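Local coordinates for flagellar biosynthetic protein FlhB (Shewanella putrefaciens CN-32, PDB 6Z0W) that probably serves in the flagellar protein-export apparatus and in forming the basal-body rod, represented here by its cytoplasmic domain, at residues 70-74 and 88-92; 38-44 and 78-84; 14-18 and 95-100. One frame throughout, in Å; residues are numbered along the deposited sequence.

Interaction 1 (70-74 and 88-92); sequences LARAI and LFTAV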
ATOM      1  N   LEU A  70      -5.746  -2.475   5.595  1.00 36.63           N
ATOM      2  CA  LEU A  70      -5.655  -1.991   4.215  1.00 33.74           C
ATOM      3  C   LEU A  70      -4.401  -2.523   3.537  1.00 33.81           C
ATOM      4  O   LEU A  70      -4.457  -3.004   2.394  1.00 32.96           O
ATOM      5  CB  LEU A  70      -5.667  -0.454   4.196  1.00 29.73           C
ATOM      6  CG  LEU A  70      -5.739   0.174   2.811  1.00 30.16           C
ATOM      7  CD1 LEU A  70      -7.020  -0.333   2.109  1.00 29.58           C
ATOM      8  CD2 LEU A  70      -5.765   1.720   2.910  1.00 29.23           C
ATOM      9  N   ALA A  71      -3.257  -2.412   4.227  1.00 34.58           N
ATOM     10  CA  ALA A  71      -2.012  -3.003   3.731  1.00 35.66           C
ATOM     11  C   ALA A  71      -2.208  -4.464   3.352  1.00 34.43           C
ATOM     12  O   ALA A  71      -1.810  -4.885   2.260  1.00 34.41           O
ATOM     13  CB  ALA A  71      -0.899  -2.873   4.783  1.00 35.55           C
ATOM     14  N   ARG A  72      -2.826  -5.254   4.243  1.00 35.65           N
ATOM     15  CA  ARG A  72      -3.019  -6.686   3.976  1.00 35.85           C
ATOM     16  C   ARG A  72      -4.014  -6.916   2.835  1.00 36.46           C
ATOM     17  O   ARG A  72      -3.781  -7.757   1.948  1.00 35.38           O
ATOM     18  CB  ARG A  72      -3.499  -7.414   5.243  1.00 33.88           C
ATOM     19  CG  ARG A  72      -2.472  -7.497   6.362  1.00 37.75           C
ATOM     20  CD  ARG A  72      -2.821  -8.568   7.412  1.00 40.40           C
ATOM     21  NE  ARG A  72      -4.213  -8.471   7.853  1.00 45.29           N
ATOM     22  CZ  ARG A  72      -4.625  -7.729   8.877  1.00 47.22           C
ATOM     23  NH1 ARG A  72      -3.740  -7.042   9.588  1.00 46.84           N
ATOM     24  NH2 ARG A  72      -5.916  -7.698   9.205  1.00 44.94           N
ATOM     25  N   ALA A  73      -5.130  -6.185   2.845  1.00 36.36           N
ATOM     26  CA  ALA A  73      -6.123  -6.351   1.787  1.00 36.33           C
ATOM     27  C   ALA A  73      -5.549  -5.988   0.416  1.00 35.75           C
ATOM     28  O   ALA A  73      -5.800  -6.684  -0.576  1.00 35.20           O
ATOM     29  CB  ALA A  73      -7.351  -5.516   2.096  1.00 36.08           C
ATOM     30  N   ILE A  74      -4.759  -4.916   0.340  1.00 35.39           N
ATOM     31  CA  ILE A  74      -4.112  -4.576  -0.927  1.00 35.58           C
ATOM     32  C   ILE A  74      -3.189  -5.705  -1.364  1.00 36.23           C
ATOM     33  O   ILE A  74      -3.257  -6.183  -2.501  1.00 34.78           O
ATOM     34  CB  ILE A  74      -3.333  -3.256  -0.811  1.00 35.96           C
ATOM     35  CG1 ILE A  74      -4.253  -2.063  -0.625  1.00 33.40           C
ATOM     36  CG2 ILE A  74      -2.507  -3.030  -2.066  1.00 34.97           C
ATOM     37  CD1 ILE A  74      -3.498  -0.843  -0.172  1.00 29.90           C
ATOM     38  N   LEU A  88     -11.532  -1.115  -2.606  1.00 33.61           N
ATOM     39  CA  LEU A  88     -10.527  -0.422  -1.812  1.00 31.04           C
ATOM     40  C   LEU A  88     -10.239   0.983  -2.314  1.00 30.41           C
ATOM     41  O   LEU A  88      -9.357   1.655  -1.765  1.00 32.20           O
ATOM     42  CB  LEU A  88      -9.215  -1.231  -1.776  1.00 34.79           C
ATOM     43  CG  LEU A  88      -9.345  -2.634  -1.140  1.00 35.07           C
ATOM     44  CD1 LEU A  88      -7.976  -3.346  -1.086  1.00 36.81           C
ATOM     45  CD2 LEU A  88      -9.975  -2.509   0.255  1.00 32.97           C
ATOM     46  N   PHE A  89     -10.939   1.443  -3.346  1.00 33.81           N
ATOM     47  CA  PHE A  89     -10.581   2.730  -3.937  1.00 33.05           C
ATOM     48  C   PHE A  89     -10.712   3.863  -2.925  1.00 29.65           C
ATOM     49  O   PHE A  89      -9.776   4.639  -2.721  1.00 29.14           O
ATOM     50  CB  PHE A  89     -11.442   3.036  -5.165  1.00 32.45           C
ATOM     51  CG  PHE A  89     -11.128   4.379  -5.757  1.00 36.63           C
ATOM     52  CD1 PHE A  89     -10.110   4.512  -6.700  1.00 36.53           C
ATOM     53  CD2 PHE A  89     -11.798   5.523  -5.336  1.00 37.01           C
ATOM     54  CE1 PHE A  89      -9.795   5.768  -7.243  1.00 35.95           C
ATOM     55  CE2 PHE A  89     -11.465   6.789  -5.865  1.00 35.84           C
ATOM     56  CZ  PHE A  89     -10.467   6.906  -6.813  1.00 34.14           C
ATOM     57  N   THR A  90     -11.899   4.009  -2.325  1.00 30.28           N
ATOM     58  CA  THR A  90     -12.125   5.143  -1.434  1.00 32.83           C
ATOM     59  C   THR A  90     -11.128   5.147  -0.284  1.00 34.69           C
ATOM     60  O   THR A  90     -10.623   6.209   0.095  1.00 35.56           O
ATOM     61  CB  THR A  90     -13.557   5.129  -0.895  1.00 37.51           C
ATOM     62  OG1 THR A  90     -13.849   3.819  -0.412  1.00 43.01           O
ATOM     63  CG2 THR A  90     -14.531   5.444  -1.994  1.00 38.67           C
ATOM     64  N   ALA A  91     -10.819   3.967   0.284  1.00 32.97           N
ATOM     65  CA  ALA A  91      -9.885   3.949   1.401  1.00 30.70           C
ATOM     66  C   ALA A  91      -8.490   4.379   0.956  1.00 31.44           C
ATOM     67  O   ALA A  91      -7.831   5.166   1.646  1.00 34.00           O
ATOM     68  CB  ALA A  91      -9.864   2.563   2.064  1.00 26.70           C
ATOM     69  N   VAL A  92      -8.033   3.904  -0.210  1.00 28.41           N
ATOM     70  CA  VAL A  92      -6.722   4.322  -0.711  1.00 29.54           C
ATOM     71  C   VAL A  92      -6.755   5.789  -1.153  1.00 32.85           C
ATOM     72  O   VAL A  92      -5.786   6.536  -0.958  1.00 33.46           O
ATOM     73  CB  VAL A  92      -6.266   3.391  -1.862  1.00 30.21           C
ATOM     74  CG1 VAL A  92      -4.905   3.855  -2.466  1.00 26.28           C
ATOM     75  CG2 VAL A  92      -6.178   1.959  -1.381  1.00 30.93           C
TER
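Leu70 carries its CG opposite the backbone nitrogen (chi1 -173°), whereas Leu88 sets CG opposite its carbonyl carbon (chi1 -61°), and these two torsions send the leucines past each other in opposite directions between two helices. The contact is a helix-helix packing in an alpha/beta domain: helix 68-77 meets the first turn of helix 89-100 on one face of the central sheet, where Ile74 also touches Val27 and Val92 touches Val29. The backbones stay well apart, with Leu70 CA 7.8 Å from Ala91 CA, and apolar side chains fill the space between. Leu70 CD1 does the reaching on its side, lying 4.1 Å from Leu88 CD2 and equally far from Ala91 CB. One turn further along, the other branch of Leu88, CD1, rests on the backbone between Ala73 and Ile74, 3.9 Å from Ala73 CB and 4.0 Å from Ile74 CG1. Leu88 therefore straddles the helix surface, one methyl for each turn, while its side chain also meets Leu126 of the C-terminal region. The contact is apolar and buried. Nearest the sheet, Ile74 and Val92 meet at an oblique angle, methyl against methyl, Ile74 CD1 lying 4.1 Å from Val92 CG2.

Interaction 2 (38-44 and 78-84); sequences APFVIAK and TKLDQQI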
ATOM      1  N   ALA A  38      -7.654   3.898 -11.275  1.00 36.05           N
ATOM      2  CA  ALA A  38      -7.446   3.507  -9.877  1.00 36.12           C
ATOM      3  C   ALA A  38      -5.952   3.445  -9.523  1.00 36.37           C
ATOM      4  O   ALA A  38      -5.118   3.154 -10.386  1.00 33.03           O
ATOM      5  CB  ALA A  38      -8.075   2.143  -9.597  1.00 37.42           C
ATOM      6  N   PRO A  39      -5.581   3.692  -8.262  1.00 34.37           N
ATOM      7  CA  PRO A  39      -4.178   3.513  -7.879  1.00 34.01           C
ATOM      8  C   PRO A  39      -3.738   2.091  -8.190  1.00 34.78           C
ATOM      9  O   PRO A  39      -4.548   1.159  -8.234  1.00 33.19           O
ATOM     10  CB  PRO A  39      -4.177   3.779  -6.369  1.00 35.91           C
ATOM     11  CG  PRO A  39      -5.434   4.540  -6.088  1.00 35.34           C
ATOM     12  CD  PRO A  39      -6.431   4.012  -7.097  1.00 33.25           C
ATOM     13  N   PHE A  40      -2.447   1.933  -8.427  1.00 30.24           N
ATOM     14  CA  PHE A  40      -1.892   0.625  -8.716  1.00 32.18           C
ATOM     15  C   PHE A  40      -0.690   0.341  -7.821  1.00 33.13           C
ATOM     16  O   PHE A  40      -0.037   1.248  -7.296  1.00 31.57           O
ATOM     17  CB  PHE A  40      -1.483   0.477 -10.196  1.00 36.12           C
ATOM     18  CG  PHE A  40      -0.794   1.689 -10.783  1.00 40.24           C
ATOM     19  CD1 PHE A  40       0.597   1.750 -10.895  1.00 39.32           C
ATOM     20  CD2 PHE A  40      -1.548   2.754 -11.267  1.00 41.33           C
ATOM     21  CE1 PHE A  40       1.211   2.879 -11.450  1.00 41.23           C
ATOM     22  CE2 PHE A  40      -0.946   3.856 -11.817  1.00 40.43           C
ATOM     23  CZ  PHE A  40       0.431   3.924 -11.916  1.00 40.69           C
ATOM     24  N   VAL A  41      -0.385  -0.946  -7.676  1.00 34.88           N
ATOM     25  CA  VAL A  41       0.722  -1.379  -6.830  1.00 31.43           C
ATOM     26  C   VAL A  41       1.956  -1.519  -7.712  1.00 31.43           C
ATOM     27  O   VAL A  41       1.918  -2.227  -8.719  1.00 35.48           O
ATOM     28  CB  VAL A  41       0.380  -2.702  -6.120  1.00 32.12           C
ATOM     29  CG1 VAL A  41       1.620  -3.361  -5.562  1.00 29.12           C
ATOM     30  CG2 VAL A  41      -0.677  -2.444  -5.021  1.00 32.73           C
ATOM     31  N   ILE A  42       3.051  -0.847  -7.348  1.00 30.96           N
ATOM     32  CA  ILE A  42       4.290  -0.944  -8.125  1.00 30.50           C
ATOM     33  C   ILE A  42       5.381  -1.701  -7.388  1.00 32.79           C
ATOM     34  O   ILE A  42       6.402  -2.053  -8.011  1.00 33.46           O
ATOM     35  CB  ILE A  42       4.808   0.445  -8.553  1.00 29.72           C
ATOM     36  CG1 ILE A  42       5.121   1.286  -7.315  1.00 28.00           C
ATOM     37  CG2 ILE A  42       3.765   1.156  -9.367  1.00 29.06           C
ATOM     38  CD1 ILE A  42       5.660   2.652  -7.674  1.00 29.20           C
ATOM     39  N   ALA A  43       5.193  -1.991  -6.101  1.00 33.29           N
ATOM     40  CA  ALA A  43       6.064  -2.900  -5.366  1.00 33.35           C
ATOM     41  C   ALA A  43       5.281  -3.464  -4.182  1.00 33.53           C
ATOM     42  O   ALA A  43       4.402  -2.789  -3.636  1.00 36.11           O
ATOM     43  CB  ALA A  43       7.339  -2.189  -4.885  1.00 33.92           C
ATOM     44  N   LYS A  44       5.593  -4.701  -3.800  1.00 33.74           N
ATOM     45  CA  LYS A  44       4.994  -5.285  -2.618  1.00 32.66           C
ATOM     46  C   LYS A  44       5.901  -6.389  -2.093  1.00 35.20           C
ATOM     47  O   LYS A  44       6.659  -6.997  -2.845  1.00 36.14           O
ATOM     48  CB  LYS A  44       3.584  -5.838  -2.905  1.00 31.95           C
ATOM     49  CG  LYS A  44       3.508  -7.158  -3.681  1.00 36.07           C
ATOM     50  CD  LYS A  44       2.026  -7.584  -3.675  1.00 39.10           C
ATOM     51  CE  LYS A  44       1.718  -8.949  -4.254  1.00 37.85           C
ATOM     52  NZ  LYS A  44       0.224  -9.122  -4.370  1.00 36.14           N
ATOM     53  N   THR A  78      -4.033  -7.556  -5.117  1.00 34.89           N
ATOM     54  CA  THR A  78      -3.453  -6.719  -6.161  1.00 33.67           C
ATOM     55  C   THR A  78      -2.062  -7.234  -6.493  1.00 35.99           C
ATOM     56  O   THR A  78      -1.152  -7.088  -5.664  1.00 39.29           O
ATOM     57  CB  THR A  78      -3.355  -5.251  -5.697  1.00 29.91           C
ATOM     58  OG1 THR A  78      -4.585  -4.852  -5.084  1.00 32.76           O
ATOM     59  CG2 THR A  78      -3.041  -4.323  -6.884  1.00 28.10           C
ATOM     60  N   LYS A  79      -1.882  -7.803  -7.696  1.00 35.43           N
ATOM     61  CA  LYS A  79      -0.538  -8.134  -8.161  1.00 40.77           C
ATOM     62  C   LYS A  79       0.257  -6.884  -8.545  1.00 39.22           C
ATOM     63  O   LYS A  79      -0.290  -5.796  -8.729  1.00 41.61           O
ATOM     64  CB  LYS A  79      -0.566  -9.042  -9.380  1.00 48.29           C
ATOM     65  CG  LYS A  79      -1.572 -10.138  -9.412  1.00 53.80           C
ATOM     66  CD  LYS A  79      -1.065 -11.162 -10.390  1.00 58.89           C
ATOM     67  CE  LYS A  79      -1.761 -12.494 -10.205  1.00 63.45           C
ATOM     68  NZ  LYS A  79      -1.488 -13.478 -11.306  1.00 66.43           N
ATOM     69  N   LEU A  80       1.562  -7.074  -8.742  1.00 37.52           N
ATOM     70  CA  LEU A  80       2.428  -6.000  -9.195  1.00 41.01           C
ATOM     71  C   LEU A  80       1.895  -5.393 -10.484  1.00 41.51           C
ATOM     72  O   LEU A  80       1.479  -6.116 -11.395  1.00 42.46           O
ATOM     73  CB  LEU A  80       3.832  -6.539  -9.418  1.00 44.95           C
ATOM     74  CG  LEU A  80       4.597  -6.775  -8.131  1.00 47.17           C
ATOM     75  CD1 LEU A  80       5.912  -7.514  -8.409  1.00 47.84           C
ATOM     76  CD2 LEU A  80       4.848  -5.410  -7.510  1.00 45.00           C
ATOM     77  N   ASP A  81       1.890  -4.065 -10.543  1.00 42.35           N
ATOM     78  CA  ASP A  81       1.499  -3.289 -11.712  1.00 47.50           C
ATOM     79  C   ASP A  81       0.005  -3.391 -12.006  1.00 46.08           C
ATOM     80  O   ASP A  81      -0.439  -3.022 -13.088  1.00 49.53           O
ATOM     81  CB  ASP A  81       2.336  -3.690 -12.941  1.00 54.63           C
ATOM     82  CG  ASP A  81       3.854  -3.642 -12.665  1.00 61.93           C
ATOM     83  OD1 ASP A  81       4.287  -2.871 -11.775  1.00 62.91           O
ATOM     84  OD2 ASP A  81       4.621  -4.374 -13.337  1.00 66.23           O
ATOM     85  N   GLN A  82      -0.791  -3.825 -11.036  1.00 40.63           N
ATOM     86  CA  GLN A  82      -2.227  -3.991 -11.187  1.00 41.21           C
ATOM     87  C   GLN A  82      -2.961  -2.944 -10.347  1.00 39.03           C
ATOM     88  O   GLN A  82      -2.474  -2.515  -9.296  1.00 36.20           O
ATOM     89  CB  GLN A  82      -2.646  -5.417 -10.774  1.00 45.87           C
ATOM     90  CG  GLN A  82      -4.090  -5.788 -11.105  1.00 51.07           C
ATOM     91  CD  GLN A  82      -4.560  -7.145 -10.521  1.00 55.02           C
ATOM     92  OE1 GLN A  82      -4.016  -7.665  -9.525  1.00 48.91           O
ATOM     93  NE2 GLN A  82      -5.582  -7.721 -11.165  1.00 60.28           N
ATOM     94  N   GLN A  83      -4.126  -2.491 -10.835  1.00 38.75           N
ATOM     95  CA  GLN A  83      -4.962  -1.611 -10.028  1.00 40.25           C
ATOM     96  C   GLN A  83      -5.566  -2.350  -8.843  1.00 34.56           C
ATOM     97  O   GLN A  83      -5.944  -3.523  -8.936  1.00 33.87           O
ATOM     98  CB  GLN A  83      -6.089  -0.990 -10.870  1.00 45.00           C
ATOM     99  CG  GLN A  83      -5.651  -0.649 -12.278  1.00 48.57           C
ATOM    100  CD  GLN A  83      -6.727   0.038 -13.103  1.00 49.44           C
ATOM    101  OE1 GLN A  83      -7.349   1.014 -12.668  1.00 49.62           O
ATOM    102  NE2 GLN A  83      -6.970  -0.496 -14.298  1.00 46.65           N
ATOM    103  N   ILE A  84      -5.639  -1.655  -7.713  1.00 34.17           N
ATOM    104  CA  ILE A  84      -6.355  -2.156  -6.539  1.00 35.50           C
ATOM    105  C   ILE A  84      -7.802  -2.452  -6.917  1.00 38.25           C
ATOM    106  O   ILE A  84      -8.350  -1.818  -7.834  1.00 38.03           O
ATOM    107  CB  ILE A  84      -6.325  -1.146  -5.378  1.00 32.20           C
ATOM    108  CG1 ILE A  84      -7.001   0.164  -5.833  1.00 37.46           C
ATOM    109  CG2 ILE A  84      -4.915  -0.945  -4.914  1.00 30.42           C
ATOM    110  CD1 ILE A  84      -7.138   1.217  -4.741  1.00 39.38           C
TER
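A type II beta turn, Lys79 to Gln82, brings the loop after helix 68-77 alongside the edge strand 40-46, and Phe40 and Gln83 face each other as a non-hydrogen-bonded antiparallel pair. On one flank of the pair Ile84 N donates to Pro39 O (3.1 Å); on the other Val41 N donates to Gln82 O. Val41 O then takes the amide of Asp81, 2.6 Å from O to Asp81 N, almost in line with the carbonyl. Gln83, its chain extended, turns OE1 back to Ala38 N at 3.2 Å, a side-chain-to-backbone bond just beyond the bridge. On the side that faces the core, Val41 CG2 presses on Thr78 CG2 at 3.5 Å, and Ile84 CD1 lies against Pro39 CD at 3.7 Å. Leu80 CD2 reaches over the backbone of Ala43, 3.5 Å from its CA. Lys44 stretches its chain across to Thr78 O, NZ 2.8 Å away and 46° above the carbonyl plane; NZ also bonds Tyr75 O, and Lys44 makes a cation-pi contact with the Tyr75 ring. A methionine in its place would probably leave the carbonyls of Tyr75 and Thr78 without their shared ammonium donor, lose the cation-pi contact and loosen the tie between strand and helix end. The arrangement is that of a sheet edge lined by a loop with a type II turn, joined to strand 40-46 by a single antiparallel bridge.

Interaction 3 (14-18 and 95-100); sequences NADVI and VLAYVF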
ATOM      1  N   ASN A  14       9.114   5.682  -7.254  1.00 33.89           N
ATOM      2  CA  ASN A  14       8.006   6.340  -7.945  1.00 34.04           C
ATOM      3  C   ASN A  14       6.689   6.245  -7.168  1.00 32.29           C
ATOM      4  O   ASN A  14       5.681   6.765  -7.631  1.00 36.53           O
ATOM      5  CB  ASN A  14       7.823   5.750  -9.345  1.00 38.26           C
ATOM      6  CG  ASN A  14       9.093   5.798 -10.162  1.00 43.52           C
ATOM      7  OD1 ASN A  14       9.851   6.763 -10.095  1.00 42.40           O
ATOM      8  ND2 ASN A  14       9.366   4.725 -10.888  1.00 48.72           N
ATOM      9  N   ALA A  15       6.691   5.637  -5.991  1.00 30.42           N
ATOM     10  CA  ALA A  15       5.473   5.434  -5.231  1.00 31.89           C
ATOM     11  C   ALA A  15       4.954   6.761  -4.684  1.00 34.80           C
ATOM     12  O   ALA A  15       5.725   7.657  -4.345  1.00 33.73           O
ATOM     13  CB  ALA A  15       5.733   4.471  -4.059  1.00 25.57           C
ATOM     14  N   ASP A  16       3.636   6.851  -4.511  1.00 33.79           N
ATOM     15  CA  ASP A  16       3.091   7.973  -3.755  1.00 34.59           C
ATOM     16  C   ASP A  16       3.010   7.693  -2.258  1.00 37.74           C
ATOM     17  O   ASP A  16       3.067   8.633  -1.459  1.00 39.68           O
ATOM     18  CB  ASP A  16       1.711   8.327  -4.295  1.00 36.29           C
ATOM     19  CG  ASP A  16       1.790   9.004  -5.641  1.00 35.84           C
ATOM     20  OD1 ASP A  16       2.535   9.994  -5.719  1.00 35.80           O
ATOM     21  OD2 ASP A  16       1.160   8.526  -6.613  1.00 35.80           O
ATOM     22  N   VAL A  17       2.887   6.426  -1.860  1.00 35.62           N
ATOM     23  CA  VAL A  17       2.727   6.067  -0.455  1.00 32.43           C
ATOM     24  C   VAL A  17       3.093   4.601  -0.322  1.00 31.96           C
ATOM     25  O   VAL A  17       2.991   3.838  -1.288  1.00 30.78           O
ATOM     26  CB  VAL A  17       1.281   6.351   0.037  1.00 29.45           C
ATOM     27  CG1 VAL A  17       0.312   5.324  -0.542  1.00 29.85           C
ATOM     28  CG2 VAL A  17       1.200   6.344   1.575  1.00 25.66           C
ATOM     29  N   ILE A  18       3.576   4.218   0.862  1.00 33.00           N
ATOM     30  CA  ILE A  18       3.691   2.821   1.286  1.00 33.40           C
ATOM     31  C   ILE A  18       2.692   2.608   2.408  1.00 33.57           C
ATOM     32  O   ILE A  18       2.767   3.279   3.443  1.00 34.37           O
ATOM     33  CB  ILE A  18       5.097   2.455   1.783  1.00 32.19           C
ATOM     34  CG1 ILE A  18       6.187   3.119   0.959  1.00 33.56           C
ATOM     35  CG2 ILE A  18       5.267   0.921   1.865  1.00 30.16           C
ATOM     36  CD1 ILE A  18       6.281   2.670  -0.464  1.00 35.18           C
ATOM     37  N   VAL A  95      -6.264   7.804   1.964  1.00 34.54           N
ATOM     38  CA  VAL A  95      -4.849   7.806   2.335  1.00 33.00           C
ATOM     39  C   VAL A  95      -4.059   8.735   1.405  1.00 30.28           C
ATOM     40  O   VAL A  95      -3.238   9.542   1.860  1.00 34.40           O
ATOM     41  CB  VAL A  95      -4.295   6.366   2.356  1.00 29.54           C
ATOM     42  CG1 VAL A  95      -2.760   6.341   2.338  1.00 31.31           C
ATOM     43  CG2 VAL A  95      -4.797   5.608   3.643  1.00 27.72           C
ATOM     44  N   LEU A  96      -4.335   8.683   0.102  1.00 28.05           N
ATOM     45  CA  LEU A  96      -3.593   9.531  -0.832  1.00 30.79           C
ATOM     46  C   LEU A  96      -3.865  11.001  -0.570  1.00 31.60           C
ATOM     47  O   LEU A  96      -2.936  11.813  -0.618  1.00 31.17           O
ATOM     48  CB  LEU A  96      -3.923   9.169  -2.283  1.00 32.83           C
ATOM     49  CG  LEU A  96      -3.310   7.832  -2.733  1.00 31.75           C
ATOM     50  CD1 LEU A  96      -4.000   7.320  -4.006  1.00 30.81           C
ATOM     51  CD2 LEU A  96      -1.782   7.982  -2.930  1.00 30.90           C
ATOM     52  N   ALA A  97      -5.125  11.361  -0.268  1.00 29.92           N
ATOM     53  CA  ALA A  97      -5.435  12.753   0.061  1.00 32.37           C
ATOM     54  C   ALA A  97      -4.599  13.231   1.239  1.00 33.52           C
ATOM     55  O   ALA A  97      -3.997  14.311   1.189  1.00 32.04           O
ATOM     56  CB  ALA A  97      -6.930  12.925   0.369  1.00 34.42           C
ATOM     57  N   TYR A  98      -4.544  12.431   2.311  1.00 35.23           N
ATOM     58  CA  TYR A  98      -3.725  12.793   3.464  1.00 37.52           C
ATOM     59  C   TYR A  98      -2.267  12.978   3.065  1.00 34.43           C
ATOM     60  O   TYR A  98      -1.614  13.952   3.467  1.00 35.02           O
ATOM     61  CB  TYR A  98      -3.834  11.721   4.551  1.00 45.75           C
ATOM     62  CG  TYR A  98      -2.649  11.758   5.488  1.00 52.01           C
ATOM     63  CD1 TYR A  98      -2.603  12.672   6.542  1.00 56.17           C
ATOM     64  CD2 TYR A  98      -1.551  10.915   5.295  1.00 53.15           C
ATOM     65  CE1 TYR A  98      -1.505  12.727   7.400  1.00 59.30           C
ATOM     66  CE2 TYR A  98      -0.450  10.960   6.148  1.00 55.48           C
ATOM     67  CZ  TYR A  98      -0.435  11.862   7.196  1.00 60.54           C
ATOM     68  OH  TYR A  98       0.662  11.902   8.031  1.00 66.86           O
ATOM     69  N   VAL A  99      -1.734  12.046   2.272  1.00 31.00           N
ATOM     70  CA  VAL A  99      -0.341  12.162   1.846  1.00 31.41           C
ATOM     71  C   VAL A  99      -0.132  13.445   1.051  1.00 33.53           C
ATOM     72  O   VAL A  99       0.808  14.211   1.314  1.00 36.02           O
ATOM     73  CB  VAL A  99       0.091  10.916   1.047  1.00 34.18           C
ATOM     74  CG1 VAL A  99       1.419  11.182   0.319  1.00 36.06           C
ATOM     75  CG2 VAL A  99       0.213   9.726   1.981  1.00 35.32           C
ATOM     76  N   PHE A 100      -1.015  13.719   0.087  1.00 32.18           N
ATOM     77  CA  PHE A 100      -0.849  14.918  -0.748  1.00 31.85           C
ATOM     78  C   PHE A 100      -1.006  16.213   0.048  1.00 33.43           C
ATOM     79  O   PHE A 100      -0.479  17.254  -0.364  1.00 35.80           O
ATOM     80  CB  PHE A 100      -1.846  14.913  -1.907  1.00 30.01           C
ATOM     81  CG  PHE A 100      -1.663  13.758  -2.869  1.00 32.08           C
ATOM     82  CD1 PHE A 100      -0.486  13.010  -2.873  1.00 35.58           C
ATOM     83  CD2 PHE A 100      -2.686  13.398  -3.736  1.00 32.18           C
ATOM     84  CE1 PHE A 100      -0.337  11.928  -3.753  1.00 36.28           C
ATOM     85  CE2 PHE A 100      -2.552  12.332  -4.617  1.00 34.26           C
ATOM     86  CZ  PHE A 100      -1.372  11.589  -4.637  1.00 35.06           C
TER
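Asp16 and Val17 both face Val29 in a classic beta bulge where strand 17-20 begins, and this bulged backbone passes helix 89-100 with Val17 CA 7.2 Å from Val99 CA. Val17 holds CG1 between its backbone nitrogen and carbonyl carbon (chi1 73°), leaving CG2 anti to the nitrogen, and the latter methyl enters between Val95 and Val99, one helical turn apart: CG2 is 3.5 Å from Val99 CG2 and 4.0 Å from Val95 CG1. Its other branch, CG1, leans on Leu96 CD2, a methyl that also reaches Asp16 CB at 3.8 Å. Val99 uses both branches, since its CG1 lies 3.5 Å from the carbonyl oxygen of Asp16. Val17 and Val95 also touch Val65 of the neighbouring strand 64-66, so the valines form part of the layer between sheet and helix. Toward the surface, the ring of Phe100 turns its edge to the aspartate: CE1 is 4.0 Å from Asp16 OD1, with carboxylate and ring planes 84° apart. OD2 is hydrogen-bonded to Tyr31 N, just after strand 25-30, which probably helps fix the rotation of the carboxylate. The contact grades from hydrocarbon to a polar rim, where the weakly positive ring edge probably attracts the carboxylate only slightly.

In the fold
The three contacts cluster about the central mixed sheet of the alpha/beta domain. Interactions 1 and 3 both use helix 89-100 and join through Leu70 CD2 and Val95 CG2, 4.1 Å apart. Interaction 2 adds the edge strand: Ile74 CG2 meets Val41 CG2 at 3.5 Å, and Pro39 CG lies 3.7 Å from Val92 CG1 and 3.8 Å from Leu96 CD1, making the proline common ground for all three. Ile42 CD1, 3.6 Å from Ala15 N, links interactions 2 and 3 a second time. The contact centres lie about 11 to 14 Å apart. Between strands 17-20 and 25-30 an Asn-Pro-Glu-His sequence takes the position of the Asn-Pro-Thr-His autocleavage motif of relatives.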